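Local atomic coordinates of dihydropyrimidinase (PDB entry 2FTW), a protein that catalyses the reversible, zinc-dependent hydrolytic ring opening of dihydropyrimidines such as 5,6-dihydrouracil, the second step of reductive pyrimidine degradation. Residues 172-177 / 230-235; 176-181 / 186-191; 361-364 / 369-372; 312-315 / 321-324. All blocks are in the same frame, centred on the assembly; numbering follows the deposited sequence. Where two conformers were deposited one is given.

Contact 1. Residues 172-177 / 230-235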
loop_
_atom_site.group_PDB
_atom_site.type_symbol
_atom_site.label_atom_id
_atom_site.label_comp_id
_atom_site.label_asym_id
_atom_site.label_seq_id
_atom_site.Cartn_x
_atom_site.Cartn_y
_atom_site.Cartn_z
ATOM N N GLN A 172 -11.878 -25.574 -9.210
ATOM C CA GLN A 172 -11.592 -26.386 -10.381
ATOM C C GLN A 172 -12.630 -26.117 -11.467
ATOM O O GLN A 172 -12.308 -26.040 -12.654
ATOM C CB GLN A 172 -11.610 -27.857 -9.975
ATOM C CG GLN A 172 -10.980 -28.796 -10.971
ATOM C CD GLN A 172 -11.373 -30.236 -10.723
ATOM O OE1 GLN A 172 -12.567 -30.565 -10.671
ATOM N NE2 GLN A 172 -10.375 -31.109 -10.575
ATOM N N GLU A 173 -13.882 -25.992 -11.040
ATOM C CA GLU A 173 -14.974 -25.642 -11.930
ATOM C C GLU A 173 -14.797 -24.224 -12.460
ATOM O O GLU A 173 -14.873 -24.003 -13.666
ATOM C CB GLU A 173 -16.321 -25.775 -11.216
ATOM C CG GLU A 173 -16.699 -27.217 -10.904
ATOM C CD GLU A 173 -18.003 -27.333 -10.120
ATOM O OE1 GLU A 173 -18.171 -26.606 -9.115
ATOM O OE2 GLU A 173 -18.851 -28.176 -10.502
ATOM N N MET A 174 -14.543 -23.279 -11.553
ATOM C CA MET A 174 -14.345 -21.877 -11.928
ATOM C C MET A 174 -13.214 -21.754 -12.952
ATOM O O MET A 174 -13.337 -21.031 -13.940
ATOM C CB MET A 174 -14.068 -21.018 -10.687
ATOM C CG MET A 174 -13.690 -19.567 -10.998
ATOM S SD MET A 174 -13.718 -18.491 -9.558
ATOM C CE MET A 174 -15.462 -18.136 -9.421
ATOM N N TYR A 175 -12.125 -22.480 -12.726
ATOM C CA TYR A 175 -11.036 -22.510 -13.690
ATOM C C TYR A 175 -11.524 -22.844 -15.104
ATOM O O TYR A 175 -11.249 -22.102 -16.034
ATOM C CB TYR A 175 -9.996 -23.520 -13.255
ATOM C CG TYR A 175 -8.825 -23.707 -14.191
ATOM C CD1 TYR A 175 -7.869 -22.711 -14.366
ATOM C CD2 TYR A 175 -8.641 -24.913 -14.850
ATOM C CE1 TYR A 175 -6.770 -22.910 -15.197
ATOM C CE2 TYR A 175 -7.555 -25.120 -15.676
ATOM C CZ TYR A 175 -6.617 -24.120 -15.845
ATOM O OH TYR A 175 -5.541 -24.370 -16.679
ATOM N N HIS A 176 -12.239 -23.964 -15.245
ATOM C CA HIS A 176 -12.764 -24.418 -16.537
ATOM C C HIS A 176 -13.864 -23.537 -17.158
ATOM O O HIS A 176 -13.980 -23.434 -18.385
ATOM C CB HIS A 176 -13.230 -25.877 -16.413
ATOM C CG HIS A 176 -12.091 -26.839 -16.292
ATOM N ND1 HIS A 176 -11.828 -27.546 -15.138
ATOM C CD2 HIS A 176 -11.096 -27.152 -17.160
ATOM C CE1 HIS A 176 -10.739 -28.279 -15.311
ATOM N NE2 HIS A 176 -10.280 -28.065 -16.532
ATOM N N ILE A 177 -14.680 -22.925 -16.311
ATOM C CA ILE A 177 -15.694 -21.959 -16.761
ATOM C C ILE A 177 -15.045 -20.716 -17.391
ATOM O O ILE A 177 -15.508 -20.211 -18.428
ATOM C CB ILE A 177 -16.620 -21.552 -15.572
ATOM C CG1 ILE A 177 -17.480 -22.758 -15.149
ATOM C CG2 ILE A 177 -17.507 -20.384 -15.947
ATOM C CD1 ILE A 177 -18.189 -22.596 -13.785
ATOM N N ASN A 230 -10.263 -11.832 -4.345
ATOM C CA ASN A 230 -8.863 -12.136 -4.593
ATOM C C ASN A 230 -8.639 -13.436 -5.364
ATOM O O ASN A 230 -7.836 -13.484 -6.298
ATOM C CB ASN A 230 -8.099 -12.159 -3.262
ATOM C CG ASN A 230 -6.603 -12.177 -3.451
ATOM O OD1 ASN A 230 -6.047 -11.344 -4.178
ATOM N ND2 ASN A 230 -5.932 -13.124 -2.790
ATOM N N ARG A 231 -9.349 -14.485 -4.971
ATOM C CA ARG A 231 -9.173 -15.820 -5.546
ATOM C C ARG A 231 -9.665 -15.874 -6.994
ATOM O O ARG A 231 -8.979 -16.394 -7.876
ATOM C CB ARG A 231 -9.888 -16.852 -4.655
ATOM C CG ARG A 231 -9.827 -18.285 -5.113
ATOM C CD ARG A 231 -9.937 -19.266 -3.923
ATOM N NE ARG A 231 -10.892 -18.803 -2.910
ATOM C CZ ARG A 231 -12.192 -19.088 -2.878
ATOM N NH1 ARG A 231 -12.753 -19.868 -3.792
ATOM N NH2 ARG A 231 -12.950 -18.587 -1.912
ATOM N N ALA A 232 -10.835 -15.299 -7.238
ATOM C CA ALA A 232 -11.410 -15.218 -8.578
ATOM C C ALA A 232 -10.533 -14.454 -9.583
ATOM O O ALA A 232 -10.444 -14.834 -10.738
ATOM C CB ALA A 232 -12.799 -14.577 -8.509
ATOM N N ILE A 233 -9.887 -13.379 -9.142
ATOM C CA ILE A 233 -8.950 -12.668 -9.991
ATOM C C ILE A 233 -7.658 -13.491 -10.249
ATOM O O ILE A 233 -7.126 -13.495 -11.358
ATOM C CB ILE A 233 -8.578 -11.291 -9.401
ATOM C CG1 ILE A 233 -9.832 -10.425 -9.189
ATOM C CG2 ILE A 233 -7.635 -10.573 -10.332
ATOM C CD1 ILE A 233 -9.551 -9.101 -8.465
ATOM N N VAL A 234 -7.156 -14.173 -9.233
ATOM C CA VAL A 234 -5.925 -14.974 -9.402
ATOM C C VAL A 234 -6.130 -16.100 -10.427
ATOM O O VAL A 234 -5.265 -16.376 -11.255
ATOM C CB VAL A 234 -5.447 -15.543 -8.032
ATOM C CG1 VAL A 234 -4.461 -16.720 -8.217
ATOM C CG2 VAL A 234 -4.824 -14.423 -7.205
ATOM N N ILE A 235 -7.283 -16.759 -10.346
ATOM C CA ILE A 235 -7.654 -17.819 -11.289
ATOM C C ILE A 235 -7.848 -17.234 -12.690
ATOM O O ILE A 235 -7.368 -17.785 -13.678
ATOM C CB ILE A 235 -8.954 -18.538 -10.827
ATOM C CG1 ILE A 235 -8.688 -19.285 -9.509
ATOM C CG2 ILE A 235 -9.486 -19.498 -11.913
ATOM C CD1 ILE A 235 -9.936 -19.852 -8.849
#
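Met174 and Ile235 carry the packing between helix 171-184 and helix 223-239, two helices of the (beta/alpha)8-barrel domain. The axes of the two short segments approach to 10.4 Å and cross at -47°, and one sulfur and one branched side chain do most of the bridging. Met174 runs out nearly straight, with CG anti to the backbone N (chi1 173°), and bends only at chi3, which brings SD over the facing helix. There SD lies 4.1 Å from Ile235 CD1 and also 4.1 Å from Ala232 CA, consistent with the small alanine letting the sulfur near the helix backbone. Ile235 crosses the Met174 chain at about a right angle and divides its two branches: CD1 goes to the sulfur, while CG2 reaches the backbone of the first helix, 3.8 Å from Tyr175 CA. This is the tight part of the contact. Met174 and Ala232 both also touch Val190 of strand 188-190.

Towards the partly exposed side the packing thins. Tyr175 gives chiefly its CA and CB, the latter 4.3 Å from Ile235 CG2, which stands at the edge of the phenol ring. The other ring edge meets His176 CE1, and both residues, partly exposed, pack against Glu200 of a second subunit. Arg231 also makes a salt bridge to Asp171 of helix 171-184, a charged tie between the same helices, and another to Glu227. No hydrogen bond joins the two segments. With 186 Å² buried, their direct cohesion is therefore apolar, resting on a thioether sulfur, methyl groups and backbone CA atoms.

Contact 2. Residues 176-181 / 186-191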
loop_
_atom_site.group_PDB
_atom_site.type_symbol
_atom_site.label_atom_id
_atom_site.label_comp_id
_atom_site.label_asym_id
_atom_site.label_seq_id
_atom_site.Cartn_x
_atom_site.Cartn_y
_atom_site.Cartn_z
ATOM N N HIS A 176 -12.239 -23.964 -15.245
ATOM C CA HIS A 176 -12.764 -24.418 -16.537
ATOM C C HIS A 176 -13.864 -23.537 -17.158
ATOM O O HIS A 176 -13.980 -23.434 -18.385
ATOM C CB HIS A 176 -13.230 -25.877 -16.413
ATOM C CG HIS A 176 -12.091 -26.839 -16.292
ATOM N ND1 HIS A 176 -11.828 -27.546 -15.138
ATOM C CD2 HIS A 176 -11.096 -27.152 -17.160
ATOM C CE1 HIS A 176 -10.739 -28.279 -15.311
ATOM N NE2 HIS A 176 -10.280 -28.065 -16.532
ATOM N N ILE A 177 -14.680 -22.925 -16.311
ATOM C CA ILE A 177 -15.694 -21.959 -16.761
ATOM C C ILE A 177 -15.045 -20.716 -17.391
ATOM O O ILE A 177 -15.508 -20.211 -18.428
ATOM C CB ILE A 177 -16.620 -21.552 -15.572
ATOM C CG1 ILE A 177 -17.480 -22.758 -15.149
ATOM C CG2 ILE A 177 -17.507 -20.384 -15.947
ATOM C CD1 ILE A 177 -18.189 -22.596 -13.785
ATOM N N PHE A 178 -13.968 -20.244 -16.774
ATOM C CA PHE A 178 -13.217 -19.099 -17.269
ATOM C C PHE A 178 -12.476 -19.418 -18.575
ATOM O O PHE A 178 -12.353 -18.563 -19.445
ATOM C CB PHE A 178 -12.187 -18.622 -16.226
ATOM C CG PHE A 178 -12.770 -17.900 -15.022
ATOM C CD1 PHE A 178 -14.127 -17.584 -14.918
ATOM C CD2 PHE A 178 -11.914 -17.488 -13.992
ATOM C CE1 PHE A 178 -14.617 -16.908 -13.776
ATOM C CE2 PHE A 178 -12.384 -16.826 -12.873
ATOM C CZ PHE A 178 -13.742 -16.520 -12.766
ATOM N N LYS A 179 -11.952 -20.636 -18.701
ATOM C CA LYS A 179 -11.314 -21.063 -19.962
ATOM C C LYS A 179 -12.329 -21.091 -21.086
ATOM O O LYS A 179 -12.014 -20.772 -22.211
ATOM C CB LYS A 179 -10.706 -22.449 -19.841
ATOM C CG LYS A 179 -9.469 -22.506 -19.015
ATOM C CD LYS A 179 -9.090 -23.944 -18.752
ATOM C CE LYS A 179 -8.326 -24.554 -19.910
ATOM N NZ LYS A 179 -8.098 -26.001 -19.624
ATOM N N ARG A 180 -13.555 -21.480 -20.763
ATOM C CA ARG A 180 -14.632 -21.564 -21.746
ATOM C C ARG A 180 -15.060 -20.164 -22.144
ATOM O O ARG A 180 -15.250 -19.864 -23.327
ATOM C CB ARG A 180 -15.804 -22.366 -21.170
ATOM C CG ARG A 180 -16.935 -22.654 -22.147
ATOM C CD ARG A 180 -16.433 -23.301 -23.439
ATOM N NE ARG A 180 -17.563 -23.724 -24.257
ATOM C CZ ARG A 180 -17.485 -24.099 -25.529
ATOM N NH1 ARG A 180 -16.316 -24.104 -26.162
ATOM N NH2 ARG A 180 -18.587 -24.457 -26.178
ATOM N N CYS A 181 -15.176 -19.293 -21.156
ATOM C CA CYS A 181 -15.410 -17.877 -21.428
ATOM C C CYS A 181 -14.343 -17.299 -22.354
ATOM O O CYS A 181 -14.666 -16.592 -23.329
ATOM C CB CYS A 181 -15.460 -17.083 -20.129
ATOM S SG CYS A 181 -17.062 -17.204 -19.285
ATOM N N ALA A 186 -16.274 -14.297 -24.126
ATOM C CA ALA A 186 -17.225 -13.728 -23.163
ATOM C C ALA A 186 -16.483 -13.236 -21.921
ATOM O O ALA A 186 -15.474 -13.824 -21.522
ATOM C CB ALA A 186 -18.292 -14.772 -22.780
ATOM N N ILE A 187 -16.975 -12.156 -21.322
ATOM C CA ILE A 187 -16.511 -11.758 -20.000
ATOM C C ILE A 187 -17.079 -12.703 -18.930
ATOM O O ILE A 187 -18.218 -13.196 -19.023
ATOM C CB ILE A 187 -16.825 -10.268 -19.655
ATOM C CG1 ILE A 187 -16.058 -9.839 -18.392
ATOM C CG2 ILE A 187 -18.321 -10.042 -19.469
ATOM C CD1 ILE A 187 -15.748 -8.334 -18.325
ATOM N N ALA A 188 -16.248 -12.964 -17.926
ATOM C CA ALA A 188 -16.591 -13.827 -16.808
ATOM C C ALA A 188 -16.941 -12.978 -15.586
ATOM O O ALA A 188 -16.066 -12.302 -15.000
ATOM C CB ALA A 188 -15.425 -14.732 -16.491
ATOM N N GLN A 189 -18.217 -13.000 -15.209
ATOM C CA GLN A 189 -18.685 -12.318 -13.993
ATOM C C GLN A 189 -18.631 -13.219 -12.754
ATOM O O GLN A 189 -18.830 -14.421 -12.844
ATOM C CB GLN A 189 -20.117 -11.829 -14.192
ATOM C CG GLN A 189 -20.283 -10.769 -15.252
ATOM C CD GLN A 189 -21.741 -10.530 -15.587
ATOM O OE1 GLN A 189 -22.452 -11.443 -16.030
ATOM N NE2 GLN A 189 -22.200 -9.321 -15.365
ATOM N N VAL A 190 -18.416 -12.629 -11.587
ATOM C CA VAL A 190 -18.273 -13.409 -10.360
ATOM C C VAL A 190 -19.029 -12.767 -9.174
ATOM O O VAL A 190 -18.816 -11.586 -8.869
ATOM C CB VAL A 190 -16.762 -13.599 -10.015
ATOM C CG1 VAL A 190 -16.578 -14.558 -8.859
ATOM C CG2 VAL A 190 -15.981 -14.113 -11.225
ATOM N N HIS A 191 -19.931 -13.533 -8.546
ATOM C CA HIS A 191 -20.435 -13.181 -7.199
ATOM C C HIS A 191 -19.399 -13.710 -6.214
ATOM O O HIS A 191 -19.363 -14.901 -5.936
ATOM C CB HIS A 191 -21.822 -13.769 -6.895
ATOM C CG HIS A 191 -22.331 -13.485 -5.503
ATOM N ND1 HIS A 191 -23.613 -13.037 -5.259
ATOM C CD2 HIS A 191 -21.745 -13.602 -4.283
ATOM C CE1 HIS A 191 -23.789 -12.877 -3.956
ATOM N NE2 HIS A 191 -22.668 -13.208 -3.341
#
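Phe178 CG and Cys181 SG both stand anti to their own carbonyl carbon, beside the backbone N (chi1 -73° for Phe178), and this brings the phenyl ring and the thiol sulfur from helix 171-184 to the strand that follows it. The pair is a helix-to-strand step of the (beta/alpha)8-barrel: the chain descends the helix, turns, and returns as strand 188-190, the two segment axes making 145° at a closest approach of 9.4 Å. Ala188, the central point on the strand, directs its CB to the helix and meets Phe178 CD1 at 3.5 Å, in an oblique approach to the ring. Further along the strand, Val190 CG2 comes to the ring edge, close to its plane, 3.6 Å from Phe178 CZ; the two side chains cross at about a right angle. Cys181 SG approaches the same alanine methyl roughly at right angles to the ring contact, 4.1 Å from Ala188 CB.

All six touching residues are buried, and the ring is further covered by Ile235 and Ala236 of helix 223-239. Ile187 and Gln189 point away from the helix, and their backbones pair with the loop containing Phe157. The strand leads straight into His191, a zinc ligand that shares its metal ion with His247 and the carboxylated Lys158; the Val190 side chain lies about 9 Å from a zinc ion. At the turn one backbone hydrogen bond ties the chain: Ala186 N donates to Cys181 O over 2.9 Å with an N-H...O angle of 163°, the donor somewhat tilted from the carbonyl plane.

Contact 3. Residues 361-364 / 369-372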
loop_
_atom_site.group_PDB
_atom_site.type_symbol
_atom_site.label_atom_id
_atom_site.label_comp_id
_atom_site.label_asym_id
_atom_site.label_seq_id
_atom_site.Cartn_x
_atom_site.Cartn_y
_atom_site.Cartn_z
ATOM N N ASN A 361 -23.709 11.825 -4.380
ATOM C CA ASN A 361 -22.517 11.352 -3.668
ATOM C C ASN A 361 -21.194 11.479 -4.430
ATOM O O ASN A 361 -20.123 11.387 -3.831
ATOM C CB ASN A 361 -22.732 9.899 -3.238
ATOM C CG ASN A 361 -23.789 9.772 -2.156
ATOM O OD1 ASN A 361 -23.524 10.042 -0.990
ATOM N ND2 ASN A 361 -24.997 9.372 -2.544
ATOM N N GLY A 362 -21.270 11.665 -5.747
ATOM C CA GLY A 362 -20.091 11.750 -6.595
ATOM C C GLY A 362 -19.833 13.167 -7.046
ATOM O O GLY A 362 -18.772 13.734 -6.769
ATOM N N VAL A 363 -20.807 13.753 -7.733
ATOM C CA VAL A 363 -20.621 15.080 -8.285
ATOM C C VAL A 363 -20.645 16.138 -7.175
ATOM O O VAL A 363 -19.702 16.928 -7.046
ATOM C CB VAL A 363 -21.634 15.389 -9.421
ATOM C CG1 VAL A 363 -21.446 16.792 -9.975
ATOM C CG2 VAL A 363 -21.475 14.392 -10.560
ATOM N N ASN A 364 -21.695 16.138 -6.352
ATOM C CA ASN A 364 -21.881 17.213 -5.370
ATOM C C ASN A 364 -20.895 17.180 -4.220
ATOM O O ASN A 364 -20.748 18.165 -3.510
ATOM C CB ASN A 364 -23.327 17.248 -4.875
ATOM C CG ASN A 364 -24.293 17.618 -5.975
ATOM O OD1 ASN A 364 -23.887 18.097 -7.037
ATOM N ND2 ASN A 364 -25.577 17.392 -5.738
ATOM N N THR A 369 -16.327 14.563 -11.736
ATOM C CA THR A 369 -16.739 15.563 -12.727
ATOM C C THR A 369 -17.963 15.066 -13.496
ATOM O O THR A 369 -18.372 13.914 -13.375
ATOM C CB THR A 369 -15.637 15.863 -13.756
ATOM O OG1 THR A 369 -15.446 14.723 -14.601
ATOM C CG2 THR A 369 -14.319 16.252 -13.082
ATOM N N TRP A 370 -18.543 15.946 -14.302
ATOM C CA TRP A 370 -19.672 15.587 -15.163
ATOM C C TRP A 370 -19.335 14.440 -16.143
ATOM O O TRP A 370 -20.127 13.503 -16.323
ATOM C CB TRP A 370 -20.115 16.808 -15.973
ATOM C CG TRP A 370 -20.856 17.864 -15.215
ATOM C CD1 TRP A 370 -21.242 17.837 -13.902
ATOM C CD2 TRP A 370 -21.355 19.094 -15.752
ATOM N NE1 TRP A 370 -21.921 18.991 -13.586
ATOM C CE2 TRP A 370 -22.016 19.772 -14.705
ATOM C CE3 TRP A 370 -21.281 19.701 -17.009
ATOM C CZ2 TRP A 370 -22.608 21.024 -14.881
ATOM C CZ3 TRP A 370 -21.874 20.949 -17.184
ATOM C CH2 TRP A 370 -22.525 21.594 -16.123
ATOM N N CYS A 371 -18.186 14.542 -16.800
ATOM C CA CYS A 371 -17.719 13.493 -17.737
ATOM C C CYS A 371 -17.465 12.140 -17.050
ATOM O O CYS A 371 -17.806 11.100 -17.580
ATOM C CB CYS A 371 -16.457 13.966 -18.483
ATOM S SG CYS A 371 -16.772 15.355 -19.629
ATOM N N GLN A 372 -16.867 12.165 -15.866
ATOM C CA GLN A 372 -16.654 10.930 -15.105
ATOM C C GLN A 372 -17.980 10.324 -14.641
ATOM O O GLN A 372 -18.082 9.110 -14.439
ATOM C CB GLN A 372 -15.741 11.168 -13.906
ATOM C CG GLN A 372 -14.351 11.656 -14.292
ATOM C CD GLN A 372 -13.485 12.002 -13.102
ATOM O OE1 GLN A 372 -13.967 12.484 -12.074
ATOM N NE2 GLN A 372 -12.180 11.760 -13.241
#
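A capping box opens helix 370-384, and Val363, from the C-terminal part of the preceding helix, packs against the N-cap residue Thr369 and the first helical residue, Trp370, across the short loop that joins the two helices of the amidohydrolase domain. Val363 uses both methyls. CG1, anti to the backbone N (chi1 179°), stands at the edge of the Trp370 indole, near its plane and 4.1 Å from CD1. CG2 lies over the backbone instead, 4.2 Å from Thr369 O. With only 102 Å² buried and no hydrogen bond between the two segments, the link is slight and made by van der Waals contact. The indole also meets Trp359 and, edge to face, Tyr23, so Val363 is one of several neighbours of the indole. A malonate ion, probably from the crystallisation liquor, lies about 3 Å from the Trp370 side chain. Asn364 O accepts a hydrogen bond from Gln476 NE2 of a third subunit, which places the turn at a subunit boundary. The box itself is reciprocal: Gln372 N donates to Thr369 OG1 at 167°, and in return Thr369 N donates to Gln372 OE1 over 3.2 Å.

Contact 4. Residues 312-315 / 321-324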
loop_
_atom_site.group_PDB
_atom_site.type_symbol
_atom_site.label_atom_id
_atom_site.label_comp_id
_atom_site.label_asym_id
_atom_site.label_seq_id
_atom_site.Cartn_x
_atom_site.Cartn_y
_atom_site.Cartn_z
ATOM N N ASP A 312 -14.469 7.107 -4.445
ATOM C CA ASP A 312 -13.055 7.385 -4.772
ATOM C C ASP A 312 -12.504 6.429 -5.830
ATOM O O ASP A 312 -11.925 6.858 -6.830
ATOM C CB ASP A 312 -12.174 7.279 -3.513
ATOM C CG ASP A 312 -12.404 8.422 -2.523
ATOM O OD1 ASP A 312 -13.021 9.446 -2.896
ATOM O OD2 ASP A 312 -11.952 8.291 -1.364
ATOM N N TYR A 313 -12.696 5.129 -5.625
ATOM C CA TYR A 313 -12.216 4.130 -6.595
ATOM C C TYR A 313 -12.918 4.252 -7.930
ATOM O O TYR A 313 -12.310 4.065 -8.992
ATOM C CB TYR A 313 -12.438 2.731 -6.059
ATOM C CG TYR A 313 -11.377 2.272 -5.092
ATOM C CD1 TYR A 313 -10.056 2.171 -5.497
ATOM C CD2 TYR A 313 -11.693 1.911 -3.784
ATOM C CE1 TYR A 313 -9.050 1.729 -4.617
ATOM C CE2 TYR A 313 -10.696 1.455 -2.896
ATOM C CZ TYR A 313 -9.382 1.373 -3.333
ATOM O OH TYR A 313 -8.392 0.931 -2.490
ATOM N N LEU A 314 -14.216 4.544 -7.858
ATOM C CA LEU A 314 -15.021 4.751 -9.032
ATOM C C LEU A 314 -14.476 5.904 -9.842
ATOM O O LEU A 314 -14.242 5.750 -11.038
ATOM C CB LEU A 314 -16.481 5.004 -8.648
ATOM C CG LEU A 314 -17.489 5.011 -9.789
ATOM C CD1 LEU A 314 -17.580 3.637 -10.429
ATOM C CD2 LEU A 314 -18.847 5.446 -9.300
ATOM N N ALA A 315 -14.265 7.047 -9.190
ATOM C CA ALA A 315 -13.660 8.227 -9.831
ATOM C C ALA A 315 -12.322 7.908 -10.502
ATOM O O ALA A 315 -12.040 8.405 -11.579
ATOM C CB ALA A 315 -13.463 9.350 -8.807
ATOM N N CYS A 321 -18.190 0.850 -13.358
ATOM C CA CYS A 321 -19.564 1.269 -13.636
ATOM C C CYS A 321 -20.528 0.845 -12.526
ATOM O O CYS A 321 -20.261 -0.103 -11.795
ATOM C CB CYS A 321 -19.997 0.669 -14.971
ATOM S SG CYS A 321 -19.600 -1.103 -15.113
ATOM N N VAL A 322 -21.659 1.534 -12.425
ATOM C CA VAL A 322 -22.619 1.320 -11.339
ATOM C C VAL A 322 -23.839 0.526 -11.808
ATOM O O VAL A 322 -24.482 0.902 -12.783
ATOM C CB VAL A 322 -23.127 2.655 -10.769
ATOM C CG1 VAL A 322 -23.846 2.435 -9.438
ATOM C CG2 VAL A 322 -21.982 3.639 -10.591
ATOM N N GLY A 323 -24.129 -0.580 -11.117
ATOM C CA GLY A 323 -25.388 -1.310 -11.287
ATOM C C GLY A 323 -26.291 -1.031 -10.092
ATOM O O GLY A 323 -25.994 -0.153 -9.285
ATOM N N THR A 324 -27.390 -1.766 -9.979
ATOM C CA THR A 324 -28.323 -1.628 -8.846
ATOM C C THR A 324 -28.508 -2.910 -8.032
ATOM O O THR A 324 -28.789 -2.854 -6.835
ATOM C CB THR A 324 -29.740 -1.175 -9.298
ATOM O OG1 THR A 324 -30.645 -1.285 -8.195
ATOM C CG2 THR A 324 -30.276 -2.043 -10.405
#
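Leu314 is the one residue of segment 312-315 that meets segment 321-324, and the order of side chains around the helix explains this. Asp312, at the start, faces the other way, where its OD1 forms a salt bridge with Lys367 and its side chain packs against Lys262 of a third subunit. Tyr313 follows and turns its ring onto helix 251-262, against Ala254 and Cys258. Leu314 then points at the returning chain. Its CG is anti to the backbone N (chi1 -170°), which extends the isobutyl group away from the helix, and the fork at its end separates the two contacts. CD2 meets Val322 CG2 at 3.8 Å, methyl against methyl, the two side chains crossing at about a right angle. CD1 lies instead beside the incoming backbone, 4.1 Å from Cys321 N. Ala315, one step on, has turned to Leu368.

The second segment answers unequally. Cys321 points its CB away and is touched through its backbone, whereas Val322 offers a methyl branch. Leu276 of helix 273-277 touches both Leu314 and Val322, a third apolar side chain in the cluster. All three touching residues are buried, the area between the segments is 96 Å², and no hydrogen bond crosses. The extended residues 321-323 are held by other backbone partners: Val322 bonds with Ala376, and Gly323 with Pro271 and Ala273. Soon after comes Asp325, a ligand of the first zinc ion. A barrel helix packed by a leucine on the chain that returns to a metal-binding aspartate is consistent with the last part of the (beta/alpha)8-barrel in metal-dependent amidohydrolases.

Contacts 1 and 2 form one continuous packing unit, their centres 8 Å apart: both use helix 171-184, and Met174 CE of contact 1 lies 3.8 Å from Val190 CG1 of contact 2. Contacts 3 and 4 make a second group with centres 11 Å apart, touching where Gln372 NE2 comes within 3.7 Å of Ala315 O. The two groups do not touch, but one member of each leads along the chain to a ligand of the dinuclear zinc site: contact 2 contains His191 and contact 4 stops just before Asp325, although the two centres are 22 Å apart. In contact 1 the Met174 side chain is about 11 Å from a zinc ion; contact 3 lies away from the site.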